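Local atomic coordinates of transcriptional regulator ComR (Streptococcus vestibularis F0396, PDB entry 6HU8), a protein that probably binds DNA through a helix-turn-helix domain and regulates transcription of competence genes in response to a signalling peptide. Residues Ile7-Arg10 against Ile11-Arg15. Sequence-based numbering, arbitrary orientation.
Sequences IGLR and IKTER
I7 and I11, one helical turn apart, meet on the buried side of helix 3-17, where CG2 of I7 lies 3.9 Å from CD1 of I11 and the two side chains slant across each other. In I11 the first torsion (chi1 -71°) sets CG1 beside the backbone N, and this carbon packs 3.5 Å from the carbonyl O of I7. A beta-branched, wholly apolar residue suits both places, since it is stiff and has no polar group to bury.

The backbone joins the two halves by regular i to i+4 hydrogen bonds. I11 N donates to I7 O at 3.0 Å in a nearly straight bond (168° at the hydrogen), K12 N donates to G8 O, and E14 N to R10 O. G8 joins in through its carbonyl O; having no side chain, it adds no bulk at its buried position.

On the outer side, L9 O is gripped twice. T13 N reaches it at 2.8 Å and the hydroxyl OG1 of T13 at 2.9 Å, the two donors coming from opposite faces of the carbonyl plane. A chi1 of -66° puts OG1 beside the backbone N of T13, from where it too can reach back to L9 O. The short, branched side chain of threonine suits this position because its hydroxyl can return to the carbonyl four residues back and give it a second donor. CD1 of L9 rests 3.8 Å from the same OG1.

The longer polar side chains reach past the turn: R10 makes a salt bridge with D70, its guanidinium edge beside CG1 of I7, while K12 pairs with E16 and R15 with E41. I11 inserts between helices 34-41 and 49-59, touching L37, I40, L52 and I55, consistent with helix 3-17 packing against the helices of the Cro/C1-type helix-turn-helix region, and R15 borders helix 22-26.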
loop_
_atom_site.group_PDB
_atom_site.type_symbol
_atom_site.label_atom_id
_atom_site.label_comp_id
_atom_site.label_asym_id
_atom_site.label_seq_id
_atom_site.Cartn_x
_atom_site.Cartn_y
_atom_site.Cartn_z
ATOM N N ILE A 7 10.419 14.555 22.710
ATOM C CA ILE A 7 10.799 13.162 22.496
ATOM C C ILE A 7 12.084 13.060 21.650
ATOM O O ILE A 7 13.024 12.374 22.041
ATOM C CB ILE A 7 9.649 12.364 21.830
ATOM C CG1 ILE A 7 8.487 12.216 22.820
ATOM C CG2 ILE A 7 10.126 10.992 21.384
ATOM C CD1 ILE A 7 7.255 11.579 22.227
ATOM N N GLY A 8 12.127 13.738 20.507
ATOM C CA GLY A 8 13.348 13.778 19.705
ATOM C C GLY A 8 14.600 14.163 20.504
ATOM O O GLY A 8 15.657 13.535 20.392
ATOM N N LEU A 9 14.499 15.191 21.336
ATOM C CA LEU A 9 15.663 15.629 22.107
ATOM C C LEU A 9 16.048 14.617 23.190
ATOM O O LEU A 9 17.221 14.445 23.483
ATOM C CB LEU A 9 15.404 16.998 22.731
ATOM C CG LEU A 9 16.503 17.574 23.617
ATOM C CD1 LEU A 9 17.768 17.938 22.801
ATOM C CD2 LEU A 9 15.955 18.771 24.385
ATOM N N ARG A 10 15.074 13.925 23.772
ATOM C CA ARG A 10 15.402 12.891 24.760
ATOM C C ARG A 10 16.160 11.741 24.124
ATOM O O ARG A 10 17.121 11.223 24.688
ATOM C CB ARG A 10 14.140 12.362 25.438
ATOM C CG ARG A 10 13.751 13.163 26.655
ATOM C CD ARG A 10 12.512 12.607 27.304
ATOM N NE ARG A 10 11.621 13.679 27.740
ATOM C CZ ARG A 10 10.466 13.989 27.153
ATOM N NH1 ARG A 10 9.733 14.986 27.637
ATOM N NH2 ARG A 10 10.029 13.298 26.095
ATOM N N ILE A 11 15.712 11.340 22.943
ATOM C CA ILE A 11 16.380 10.294 22.200
ATOM C C ILE A 11 17.793 10.724 21.833
ATOM O O ILE A 11 18.760 9.975 22.028
ATOM C CB ILE A 11 15.597 9.939 20.926
ATOM C CG1 ILE A 11 14.297 9.203 21.290
ATOM C CG2 ILE A 11 16.455 9.104 20.001
ATOM C CD1 ILE A 11 13.308 9.081 20.116
ATOM N N LYS A 12 17.897 11.930 21.288
ATOM C CA LYS A 12 19.178 12.459 20.860
ATOM C C LYS A 12 20.145 12.616 22.032
ATOM O O LYS A 12 21.341 12.305 21.903
ATOM C CB LYS A 12 18.993 13.803 20.151
ATOM C CG LYS A 12 20.293 14.414 19.620
ATOM C CD LYS A 12 19.988 15.529 18.633
ATOM C CE LYS A 12 20.520 16.872 19.101
ATOM N NZ LYS A 12 21.961 17.054 18.758
ATOM N N THR A 13 19.642 13.104 23.166
ATOM C CA THR A 13 20.508 13.324 24.324
ATOM C C THR A 13 21.058 12.004 24.844
ATOM O O THR A 13 22.241 11.906 25.170
ATOM C CB THR A 13 19.776 14.072 25.454
ATOM O OG1 THR A 13 19.464 15.393 25.010
ATOM C CG2 THR A 13 20.655 14.181 26.690
ATOM N N GLU A 14 20.223 10.979 24.880
ATOM C CA GLU A 14 20.667 9.688 25.402
ATOM C C GLU A 14 21.638 8.984 24.448
ATOM O O GLU A 14 22.614 8.363 24.888
ATOM C CB GLU A 14 19.470 8.788 25.683
ATOM C CG GLU A 14 19.838 7.437 26.251
ATOM C CD GLU A 14 20.457 7.540 27.633
ATOM O OE1 GLU A 14 21.400 6.770 27.918
ATOM O OE2 GLU A 14 19.996 8.392 28.431
ATOM N N ARG A 15 21.356 9.062 23.147
ATOM C CA ARG A 15 22.268 8.516 22.150
ATOM C C ARG A 15 23.661 9.134 22.304
ATOM O O ARG A 15 24.674 8.418 22.327
ATOM C CB ARG A 15 21.733 8.761 20.729
ATOM C CG ARG A 15 22.634 8.178 19.641
ATOM C CD ARG A 15 22.110 8.394 18.228
ATOM N NE ARG A 15 21.858 9.804 17.914
ATOM C CZ ARG A 15 22.798 10.708 17.650
ATOM N NH1 ARG A 15 24.084 10.377 17.696
ATOM N NH2 ARG A 15 22.457 11.961 17.366
#